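PDB 6SMT: 6-phosphogluconate dehydrogenase, NAD-binding, which acts as an S-enantioselective imine reductase that binds NADPH, probably as hydride donor, in a Rossmann-type domain. Local coordinates for residues R41-S44 and L49-R52; A32-T37 and R153-T158; V75-V80 and R108-L113. All coordinates share one frame; numbering follows the deposited sequence. Where two conformers were deposited one is given.

Contact 1 (R41-S44 and L49-R52); sequences RTES and LRDR. With NDP (NADPH dihydro-nicotinamide-adenine-dinucleotide phosphate), chain L.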
loop_
_atom_site.group_PDB
_atom_site.type_symbol
_atom_site.label_atom_id
_atom_site.label_comp_id
_atom_site.label_asym_id
_atom_site.label_seq_id
_atom_site.Cartn_x
_atom_site.Cartn_y
_atom_site.Cartn_z
ATOM N N ARG B 41 -2.310 27.113 -20.256
ATOM C CA ARG B 41 -1.713 27.054 -21.614
ATOM C C ARG B 41 -2.854 26.873 -22.618
ATOM O O ARG B 41 -2.863 27.589 -23.690
ATOM C CB ARG B 41 -0.699 25.912 -21.664
ATOM C CG ARG B 41 -0.218 25.624 -23.089
ATOM C CD ARG B 41 0.761 24.502 -23.074
ATOM N NE ARG B 41 0.268 23.273 -22.587
ATOM C CZ ARG B 41 0.978 22.172 -22.554
ATOM N NH1 ARG B 41 2.225 22.164 -22.968
ATOM N NH2 ARG B 41 0.434 21.079 -22.101
ATOM N N THR B 42 -3.738 25.933 -22.400
ATOM C CA THR B 42 -4.985 25.686 -23.179
ATOM C C THR B 42 -6.126 26.506 -22.610
ATOM O O THR B 42 -6.737 26.150 -21.617
ATOM C CB THR B 42 -5.320 24.202 -23.226
ATOM O OG1 THR B 42 -4.168 23.531 -23.690
ATOM C CG2 THR B 42 -6.514 23.909 -24.128
ATOM N N GLU B 43 -6.437 27.647 -23.245
ATOM C CA GLU B 43 -7.298 28.700 -22.658
ATOM C C GLU B 43 -8.752 28.226 -22.461
ATOM O O GLU B 43 -9.350 28.680 -21.467
ATOM C CB GLU B 43 -7.208 29.982 -23.516
ATOM C CG GLU B 43 -7.861 31.206 -22.909
ATOM C CD GLU B 43 -9.370 31.311 -23.059
ATOM O OE1 GLU B 43 -9.987 32.122 -22.314
ATOM O OE2 GLU B 43 -9.935 30.585 -23.921
ATOM N N SER B 44 -9.280 27.328 -23.279
ATOM C CA SER B 44 -10.663 26.799 -23.222
ATOM C C SER B 44 -11.015 26.171 -21.864
ATOM O O SER B 44 -12.199 26.214 -21.415
ATOM C CB SER B 44 -10.880 25.812 -24.330
ATOM O OG SER B 44 -10.138 24.614 -24.157
ATOM N N LEU B 49 -14.684 27.726 -14.945
ATOM C CA LEU B 49 -14.345 28.518 -13.758
ATOM C C LEU B 49 -14.807 29.972 -13.891
ATOM O O LEU B 49 -15.145 30.558 -12.860
ATOM C CB LEU B 49 -12.825 28.451 -13.540
ATOM C CG LEU B 49 -12.401 27.029 -13.143
ATOM C CD1 LEU B 49 -10.889 26.867 -13.192
ATOM C CD2 LEU B 49 -12.871 26.697 -11.749
ATOM N N ARG B 50 -14.765 30.522 -15.084
ATOM C CA ARG B 50 -15.315 31.906 -15.285
ATOM C C ARG B 50 -16.797 31.933 -14.908
ATOM O O ARG B 50 -17.235 32.843 -14.203
ATOM C CB ARG B 50 -15.128 32.371 -16.739
ATOM C CG ARG B 50 -13.698 32.779 -17.060
ATOM C CD ARG B 50 -13.570 33.845 -18.176
ATOM N NE ARG B 50 -13.997 33.138 -19.362
ATOM C CZ ARG B 50 -13.206 32.505 -20.229
ATOM N NH1 ARG B 50 -11.885 32.551 -20.156
ATOM N NH2 ARG B 50 -13.771 31.861 -21.235
ATOM N N ASP B 51 -17.545 30.904 -15.267
ATOM C CA ASP B 51 -18.963 30.799 -14.868
ATOM C C ASP B 51 -19.160 30.736 -13.364
ATOM O O ASP B 51 -20.201 31.206 -12.860
ATOM C CB ASP B 51 -19.605 29.612 -15.519
ATOM C CG ASP B 51 -19.658 29.670 -17.053
ATOM O OD1 ASP B 51 -19.374 30.783 -17.713
ATOM O OD2 ASP B 51 -19.963 28.587 -17.573
ATOM N N ARG B 52 -18.187 30.183 -12.642
ATOM C CA ARG B 52 -18.241 30.076 -11.169
ATOM C C ARG B 52 -17.746 31.370 -10.514
ATOM O O ARG B 52 -17.759 31.393 -9.297
ATOM C CB ARG B 52 -17.434 28.855 -10.693
ATOM C CG ARG B 52 -17.979 27.552 -11.257
ATOM C CD ARG B 52 -17.292 26.270 -10.783
ATOM N NE ARG B 52 -17.465 26.066 -9.347
ATOM C CZ ARG B 52 -18.365 25.250 -8.787
ATOM N NH1 ARG B 52 -19.206 24.586 -9.552
ATOM N NH2 ARG B 52 -18.414 25.138 -7.468
HETATM P PA NDP L . -1.102 17.145 -14.779
HETATM O O1A NDP L . -0.008 16.710 -13.848
HETATM O O2A NDP L . -1.618 16.208 -15.825
HETATM O O5B NDP L . -0.674 18.523 -15.438
HETATM C C5B NDP L . -1.593 19.105 -16.380
HETATM C C4B NDP L . -1.427 20.603 -16.339
HETATM O O4B NDP L . -0.065 20.984 -16.689
HETATM C C3B NDP L . -2.324 21.307 -17.376
HETATM O O3B NDP L . -2.725 22.583 -16.913
HETATM C C2B NDP L . -1.373 21.432 -18.547
HETATM O O2B NDP L . -1.642 22.438 -19.518
HETATM C C1B NDP L . -0.138 21.874 -17.787
HETATM N N9A NDP L . 1.106 21.775 -18.544
HETATM C C8A NDP L . 1.766 20.640 -18.955
HETATM N N7A NDP L . 2.877 20.907 -19.602
HETATM C C5A NDP L . 2.955 22.290 -19.636
HETATM C C6A NDP L . 3.867 23.207 -20.219
HETATM N N6A NDP L . 4.998 22.851 -20.821
HETATM N N1A NDP L . 3.598 24.522 -20.070
HETATM C C2A NDP L . 2.496 24.910 -19.422
HETATM N N3A NDP L . 1.558 24.141 -18.859
HETATM C C4A NDP L . 1.836 22.841 -19.020
HETATM O O3 NDP L . -2.414 17.646 -14.005
HETATM P PN NDP L . -3.066 17.565 -12.591
HETATM O O1N NDP L . -4.021 18.669 -12.493
HETATM O O2N NDP L . -3.574 16.185 -12.370
HETATM O O5D NDP L . -1.856 17.738 -11.546
HETATM C C5D NDP L . -1.161 18.975 -11.437
HETATM C C4D NDP L . -0.071 18.765 -10.415
HETATM O O4D NDP L . -0.709 18.474 -9.145
HETATM C C3D NDP L . 0.915 17.623 -10.695
HETATM O O3D NDP L . 2.261 17.970 -10.392
HETATM C C2D NDP L . 0.431 16.531 -9.758
HETATM O O2D NDP L . 1.419 15.592 -9.344
HETATM C C1D NDP L . -0.133 17.291 -8.585
HETATM N N1N NDP L . -1.199 16.574 -7.859
HETATM C C2N NDP L . -2.294 16.096 -8.529
HETATM C C3N NDP L . -3.243 15.360 -7.904
HETATM C C7N NDP L . -4.426 14.825 -8.607
HETATM O O7N NDP L . -5.198 14.120 -7.918
HETATM N N7N NDP L . -4.678 15.098 -9.876
HETATM C C4N NDP L . -3.104 15.030 -6.500
HETATM C C5N NDP L . -1.962 15.611 -5.823
HETATM C C6N NDP L . -1.093 16.363 -6.462
HETATM P P2B NDP L . -2.732 22.073 -20.670
HETATM O O1X NDP L . -2.517 23.209 -21.715
HETATM O O2X NDP L . -2.321 20.719 -21.242
HETATM O O3X NDP L . -4.092 22.021 -20.100
#
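E43 and R50 form a salt bridge at the surface of the Rossmann-type NADPH domain, joining the loop after strand 35-39 to the short helix 47-51 that follows. The two side chains cross at about a right angle, yet the E43 carboxylate and R50 guanidinium planes lie only 11° apart. E43 OE1 comes to the guanidinium edge and takes R50 NH1 at 2.9 Å on its syn side; the donor stands 29° out of the carboxylate plane. A bend at chi2 turns the E43 carboxylate aside from its extended start. R50 has further anchors, since NH2 bonds Q47 OE1 and NH1 also reaches S56 OG.

The other end of the loop grips the 2'-phosphate of NADPH, the group that distinguishes it from NADH. One face of the R41 guanidinium lies over the adenine, with C5A of the cofactor 3.3 Å from its plane and toward its rim, while the phosphorus sits at its edge, in plane. A bend at chi3 (61°) brings R41 NE to O1X and NH2 to O2X, both nearly straight bonds. K45 NZ also hydrogen-bonds to the cofactor. O1X also takes the hydroxyl of T42, with T42 OG1 2.6 Å from it.

Contact 2 (A32-T37 and R153-T158); sequences AGHTVT and RGVLDT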
loop_
_atom_site.group_PDB
_atom_site.type_symbol
_atom_site.label_atom_id
_atom_site.label_comp_id
_atom_site.label_asym_id
_atom_site.label_seq_id
_atom_site.Cartn_x
_atom_site.Cartn_y
_atom_site.Cartn_z
ATOM N N ALA B 32 -14.615 29.836 -1.287
ATOM C CA ALA B 32 -14.171 30.532 -0.044
ATOM C C ALA B 32 -14.435 32.039 -0.161
ATOM O O ALA B 32 -14.091 32.785 0.799
ATOM C CB ALA B 32 -12.724 30.271 0.281
ATOM N N GLY B 33 -14.790 32.497 -1.350
ATOM C CA GLY B 33 -14.998 33.966 -1.571
ATOM C C GLY B 33 -13.811 34.758 -2.017
ATOM O O GLY B 33 -13.766 36.028 -1.970
ATOM N N HIS B 34 -12.720 34.107 -2.406
ATOM C CA HIS B 34 -11.560 34.839 -2.872
ATOM C C HIS B 34 -11.788 35.361 -4.281
ATOM O O HIS B 34 -12.619 34.843 -5.023
ATOM C CB HIS B 34 -10.294 33.929 -2.823
ATOM C CG HIS B 34 -10.039 33.368 -1.465
ATOM N ND1 HIS B 34 -10.355 33.980 -0.278
ATOM C CD2 HIS B 34 -9.535 32.161 -1.113
ATOM C CE1 HIS B 34 -9.949 33.199 0.735
ATOM N NE2 HIS B 34 -9.501 32.096 0.238
ATOM N N THR B 35 -10.965 36.331 -4.640
ATOM C CA THR B 35 -10.912 36.888 -5.979
ATOM C C THR B 35 -9.880 36.085 -6.744
ATOM O O THR B 35 -8.674 36.306 -6.506
ATOM C CB THR B 35 -10.621 38.390 -6.011
ATOM O OG1 THR B 35 -11.670 39.004 -5.257
ATOM C CG2 THR B 35 -10.534 38.919 -7.404
ATOM N N VAL B 36 -10.366 35.208 -7.613
ATOM C CA VAL B 36 -9.532 34.195 -8.277
ATOM C C VAL B 36 -9.348 34.576 -9.705
ATOM O O VAL B 36 -10.362 34.737 -10.407
ATOM C CB VAL B 36 -10.091 32.784 -8.083
ATOM C CG1 VAL B 36 -9.189 31.770 -8.714
ATOM C CG2 VAL B 36 -10.294 32.491 -6.585
ATOM N N THR B 37 -8.093 34.624 -10.143
ATOM C CA THR B 37 -7.756 34.744 -11.566
ATOM C C THR B 37 -7.168 33.425 -12.001
ATOM O O THR B 37 -6.278 32.906 -11.313
ATOM C CB THR B 37 -6.803 35.919 -11.795
ATOM O OG1 THR B 37 -7.437 37.137 -11.374
ATOM C CG2 THR B 37 -6.305 36.057 -13.213
ATOM N N ARG B 153 -1.169 31.755 5.047
ATOM C CA ARG B 153 -1.816 30.557 5.655
ATOM C C ARG B 153 -3.310 30.792 5.680
ATOM O O ARG B 153 -4.008 29.809 5.496
ATOM C CB ARG B 153 -1.276 30.394 7.099
ATOM C CG ARG B 153 -1.789 29.158 7.812
ATOM C CD ARG B 153 -1.445 29.131 9.286
ATOM N NE ARG B 153 -1.100 27.762 9.662
ATOM C CZ ARG B 153 -1.927 26.721 9.575
ATOM N NH1 ARG B 153 -3.176 26.884 9.205
ATOM N NH2 ARG B 153 -1.509 25.500 9.884
ATOM N N GLY B 154 -3.800 32.010 5.851
ATOM C CA GLY B 154 -5.250 32.279 5.950
ATOM C C GLY B 154 -5.967 32.011 4.633
ATOM O O GLY B 154 -7.048 31.411 4.638
ATOM N N VAL B 155 -5.399 32.375 3.510
ATOM C CA VAL B 155 -5.910 31.976 2.172
ATOM C C VAL B 155 -5.725 30.474 2.020
ATOM O O VAL B 155 -6.630 29.748 1.587
ATOM C CB VAL B 155 -5.235 32.793 1.081
ATOM C CG1 VAL B 155 -5.391 32.179 -0.288
ATOM C CG2 VAL B 155 -5.780 34.203 1.170
ATOM N N LEU B 156 -4.532 29.968 2.307
ATOM C CA LEU B 156 -4.217 28.559 1.965
ATOM C C LEU B 156 -5.124 27.636 2.796
ATOM O O LEU B 156 -5.353 26.504 2.381
ATOM C CB LEU B 156 -2.731 28.323 2.247
ATOM C CG LEU B 156 -1.738 29.007 1.285
ATOM C CD1 LEU B 156 -0.340 28.942 1.784
ATOM C CD2 LEU B 156 -1.833 28.504 -0.128
ATOM N N ASP B 157 -5.465 28.001 4.028
ATOM C CA ASP B 157 -6.247 27.095 4.908
ATOM C C ASP B 157 -7.590 26.721 4.301
ATOM O O ASP B 157 -8.096 25.681 4.698
ATOM C CB ASP B 157 -6.588 27.804 6.219
ATOM C CG ASP B 157 -5.547 27.712 7.311
ATOM O OD1 ASP B 157 -4.779 26.710 7.311
ATOM O OD2 ASP B 157 -5.481 28.660 8.140
ATOM N N THR B 158 -8.077 27.467 3.290
ATOM C CA THR B 158 -9.327 27.100 2.625
ATOM C C THR B 158 -9.105 25.847 1.756
ATOM O O THR B 158 -10.089 25.217 1.402
ATOM C CB THR B 158 -9.882 28.251 1.768
ATOM O OG1 THR B 158 -9.061 28.528 0.652
ATOM C CG2 THR B 158 -9.949 29.562 2.503
#
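H34 and T158 approach from opposite directions where the turn between helix 20-31 and strand 35-39 meets the C-terminal end of helix 146-156. The H34 side chain leaves with CG anti to the carbonyl carbon (chi1 -56°), carrying the imidazole toward V155 and T158. H34 NE2 comes within 3.4 Å of T158 CG2, an oblique approach to the ring. A32 CB sits toward the rim of one ring face, and V155 CG2 toward the rim of the opposite face, 4.2 Å above its plane. The same T158 methyl touches A32 CB at 3.6 Å.

T158 places its two branches differently. With chi1 at 68°, OG1 lies between the backbone N and the carbonyl carbon and turns back to bond V155 O at 2.9 Å, nearly in line with the carbonyl. V155 O also accepts T158 N, so two bonds from one residue hold it, and CG2 is left facing A32 and H34. G33, at positive phi, ends the preceding helix in a Schellman motif. L29 touches H34 and T158, and P11 touches H34 and V155.

No hydrogen bond crosses here: van der Waals packing joins these parts of the Rossmann-type domain, while the T158 hydroxyl bonds back into its own turn.

Contact 3 (V75-V80 and R108-L113); sequences VDHDAV and RRTAKL. With NDP (NADPH dihydro-nicotinamide-adenine-dinucleotide phosphate), chain L.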
loop_
_atom_site.group_PDB
_atom_site.type_symbol
_atom_site.label_atom_id
_atom_site.label_comp_id
_atom_site.label_asym_id
_atom_site.label_seq_id
_atom_site.Cartn_x
_atom_site.Cartn_y
_atom_site.Cartn_z
ATOM N N VAL B 75 2.234 19.873 -14.551
ATOM C CA VAL B 75 2.754 18.480 -14.486
ATOM C C VAL B 75 4.095 18.428 -13.782
ATOM O O VAL B 75 4.259 17.530 -12.968
ATOM C CB VAL B 75 2.805 17.850 -15.876
ATOM C CG1 VAL B 75 3.783 18.561 -16.790
ATOM C CG2 VAL B 75 3.168 16.358 -15.732
ATOM N N ASP B 76 5.038 19.334 -14.025
ATOM C CA ASP B 76 6.364 19.257 -13.429
ATOM C C ASP B 76 7.024 20.624 -13.411
ATOM O O ASP B 76 6.408 21.621 -13.843
ATOM C CB ASP B 76 7.227 18.226 -14.163
ATOM C CG ASP B 76 7.546 18.587 -15.635
ATOM O OD1 ASP B 76 7.304 19.680 -16.091
ATOM O OD2 ASP B 76 8.004 17.642 -16.438
ATOM N N HIS B 77 8.267 20.722 -12.900
ATOM C CA HIS B 77 8.986 21.998 -12.798
ATOM C C HIS B 77 9.539 22.430 -14.161
ATOM O O HIS B 77 9.761 23.609 -14.248
ATOM C CB HIS B 77 9.968 22.039 -11.644
ATOM C CG HIS B 77 9.273 22.354 -10.363
ATOM N ND1 HIS B 77 9.556 23.521 -9.646
ATOM C CD2 HIS B 77 8.197 21.771 -9.727
ATOM C CE1 HIS B 77 8.747 23.608 -8.576
ATOM N NE2 HIS B 77 7.902 22.529 -8.595
ATOM N N ASP B 78 9.666 21.559 -15.153
ATOM C CA ASP B 78 9.999 22.123 -16.493
ATOM C C ASP B 78 8.828 23.014 -16.951
ATOM O O ASP B 78 9.059 24.160 -17.433
ATOM C CB ASP B 78 10.297 21.055 -17.525
ATOM C CG ASP B 78 11.682 20.429 -17.331
ATOM O OD1 ASP B 78 12.565 21.057 -16.777
ATOM O OD2 ASP B 78 11.844 19.390 -17.881
ATOM N N ALA B 79 7.588 22.605 -16.687
ATOM C CA ALA B 79 6.411 23.433 -17.015
ATOM C C ALA B 79 6.367 24.618 -16.107
ATOM O O ALA B 79 6.107 25.747 -16.574
ATOM C CB ALA B 79 5.192 22.598 -16.927
ATOM N N VAL B 80 6.540 24.477 -14.778
ATOM C CA VAL B 80 6.553 25.651 -13.885
ATOM C C VAL B 80 7.535 26.707 -14.391
ATOM O O VAL B 80 7.160 27.865 -14.429
ATOM C CB VAL B 80 6.921 25.253 -12.437
ATOM C CG1 VAL B 80 7.102 26.449 -11.523
ATOM C CG2 VAL B 80 5.853 24.341 -11.862
ATOM N N ARG B 108 14.178 23.962 -5.309
ATOM C CA ARG B 108 15.212 24.994 -4.971
ATOM C C ARG B 108 15.548 25.824 -6.203
ATOM O O ARG B 108 15.717 27.023 -6.081
ATOM C CB ARG B 108 16.438 24.276 -4.413
ATOM C CG ARG B 108 16.258 23.558 -3.079
ATOM C CD ARG B 108 17.493 22.704 -2.668
ATOM N NE ARG B 108 17.194 21.888 -1.520
ATOM C CZ ARG B 108 17.183 20.627 -1.488
ATOM N NH1 ARG B 108 17.707 19.899 -2.492
ATOM N NH2 ARG B 108 16.807 20.065 -0.357
ATOM N N ARG B 109 15.593 25.226 -7.365
ATOM C CA ARG B 109 15.886 25.962 -8.603
ATOM C C ARG B 109 14.789 26.950 -8.853
ATOM O O ARG B 109 15.057 28.123 -9.212
ATOM C CB ARG B 109 16.007 24.986 -9.764
ATOM C CG ARG B 109 16.499 25.639 -11.051
ATOM C CD ARG B 109 16.306 24.807 -12.281
ATOM N NE ARG B 109 17.013 23.568 -12.260
ATOM C CZ ARG B 109 17.062 22.772 -13.315
ATOM N NH1 ARG B 109 16.452 23.108 -14.447
ATOM N NH2 ARG B 109 17.708 21.625 -13.247
ATOM N N THR B 110 13.548 26.509 -8.762
ATOM C CA THR B 110 12.424 27.416 -9.001
ATOM C C THR B 110 12.414 28.549 -7.951
ATOM O O THR B 110 12.119 29.693 -8.302
ATOM C CB THR B 110 11.096 26.605 -9.000
ATOM O OG1 THR B 110 11.145 25.655 -10.078
ATOM C CG2 THR B 110 9.908 27.506 -9.167
ATOM N N ALA B 111 12.741 28.277 -6.689
ATOM C CA ALA B 111 12.825 29.315 -5.661
ATOM C C ALA B 111 13.787 30.419 -6.100
ATOM O O ALA B 111 13.454 31.585 -5.990
ATOM C CB ALA B 111 13.253 28.695 -4.369
ATOM N N LYS B 112 14.911 30.006 -6.686
ATOM C CA LYS B 112 15.903 31.007 -7.085
ATOM C C LYS B 112 15.421 31.731 -8.328
ATOM O O LYS B 112 15.655 32.996 -8.408
ATOM C CB LYS B 112 17.262 30.370 -7.311
ATOM C CG LYS B 112 17.958 29.930 -6.026
ATOM C CD LYS B 112 19.372 29.460 -6.193
ATOM C CE LYS B 112 19.991 28.913 -4.918
ATOM N NZ LYS B 112 19.530 27.519 -4.653
ATOM N N LEU B 113 14.754 31.094 -9.257
ATOM C CA LEU B 113 14.170 31.809 -10.420
ATOM C C LEU B 113 13.204 32.883 -9.972
ATOM O O LEU B 113 13.215 34.023 -10.480
ATOM C CB LEU B 113 13.492 30.855 -11.399
ATOM C CG LEU B 113 14.425 29.857 -12.075
ATOM C CD1 LEU B 113 13.665 28.912 -12.995
ATOM C CD2 LEU B 113 15.524 30.603 -12.847
HETATM P PA NDP L . -1.102 17.145 -14.779
HETATM O O1A NDP L . -0.008 16.710 -13.848
HETATM O O2A NDP L . -1.618 16.208 -15.825
HETATM O O5B NDP L . -0.674 18.523 -15.438
HETATM C C5B NDP L . -1.593 19.105 -16.380
HETATM C C4B NDP L . -1.427 20.603 -16.339
HETATM O O4B NDP L . -0.065 20.984 -16.689
HETATM C C3B NDP L . -2.324 21.307 -17.376
HETATM O O3B NDP L . -2.725 22.583 -16.913
HETATM C C2B NDP L . -1.373 21.432 -18.547
HETATM O O2B NDP L . -1.642 22.438 -19.518
HETATM C C1B NDP L . -0.138 21.874 -17.787
HETATM N N9A NDP L . 1.106 21.775 -18.544
HETATM C C8A NDP L . 1.766 20.640 -18.955
HETATM N N7A NDP L . 2.877 20.907 -19.602
HETATM C C5A NDP L . 2.955 22.290 -19.636
HETATM C C6A NDP L . 3.867 23.207 -20.219
HETATM N N6A NDP L . 4.998 22.851 -20.821
HETATM N N1A NDP L . 3.598 24.522 -20.070
HETATM C C2A NDP L . 2.496 24.910 -19.422
HETATM N N3A NDP L . 1.558 24.141 -18.859
HETATM C C4A NDP L . 1.836 22.841 -19.020
HETATM O O3 NDP L . -2.414 17.646 -14.005
HETATM P PN NDP L . -3.066 17.565 -12.591
HETATM O O1N NDP L . -4.021 18.669 -12.493
HETATM O O2N NDP L . -3.574 16.185 -12.370
HETATM O O5D NDP L . -1.856 17.738 -11.546
HETATM C C5D NDP L . -1.161 18.975 -11.437
HETATM C C4D NDP L . -0.071 18.765 -10.415
HETATM O O4D NDP L . -0.709 18.474 -9.145
HETATM C C3D NDP L . 0.915 17.623 -10.695
HETATM O O3D NDP L . 2.261 17.970 -10.392
HETATM C C2D NDP L . 0.431 16.531 -9.758
HETATM O O2D NDP L . 1.419 15.592 -9.344
HETATM C C1D NDP L . -0.133 17.291 -8.585
HETATM N N1N NDP L . -1.199 16.574 -7.859
HETATM C C2N NDP L . -2.294 16.096 -8.529
HETATM C C3N NDP L . -3.243 15.360 -7.904
HETATM C C7N NDP L . -4.426 14.825 -8.607
HETATM O O7N NDP L . -5.198 14.120 -7.918
HETATM N N7N NDP L . -4.678 15.098 -9.876
HETATM C C4N NDP L . -3.104 15.030 -6.500
HETATM C C5N NDP L . -1.962 15.611 -5.823
HETATM C C6N NDP L . -1.093 16.363 -6.462
HETATM P P2B NDP L . -2.732 22.073 -20.670
HETATM O O1X NDP L . -2.517 23.209 -21.715
HETATM O O2X NDP L . -2.321 20.719 -21.242
HETATM O O3X NDP L . -4.092 22.021 -20.100
#
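H77 reaches T110 across the packed helices 77-87 and 104-116, and its ring supplies the one hydrogen bond between the segments. Its CB lies 4.1 Å from T110 OG1, and CG is a little closer to the same oxygen. ND1 then makes the bond, with H77 ND1 2.7 Å from T110 OG1, at an angle of 163° and with the oxygen near the ring plane. Beyond it, H77 CE1 is 3.5 Å from T110 OG1, and the side chain also touches Y121 and D123 of strand 120-126. V80 CG2 lies over the centre of one ring face.

T110 OG1 is placed by chi1 of -62°, anti to the carbonyl carbon; it also hydrogen-bonds with D81 OD1. Its other branch, T110 CG2, meets V80 CG1 at 3.8 Å, adding an apolar contact beside the polar one. D76 starts the helix as N-cap, its OD1 accepting A79 N at 3.0 Å.

On the cofactor side, A79 CB packs against the adenine, 3.5 Å from C5A of NADPH, and V75 CG1 lies beside C8A. V75 N makes a weak bond to ribose O4B. The loop after strand 69-72, at the carboxy end of a parallel strand, meets the dinucleotide as in Rossmann-type folds.

Overall arrangement
From the N terminus, contact 2 opens first, at the turn entering strand 35-39, and closes last, at the end of helix 146-156, spanning most of the NADPH domain. Contacts 1 and 3 are both nested within that loop and follow one another in series, none of the three crossing another. Contact 1 closes a very short loop, from the end of strand 35-39 to helix 47-51. Contact 3 closes a longer one, pairing helices 77-87 and 104-116. Contacts 1 and 3 both touch NADPH, one at the 2'-phosphate and adenine, the other at adenine and ribose, their nearest atoms about 7 Å apart. Contact 2 lies away from the cofactor and joins the turn after helix 20-31 to helix 146-156.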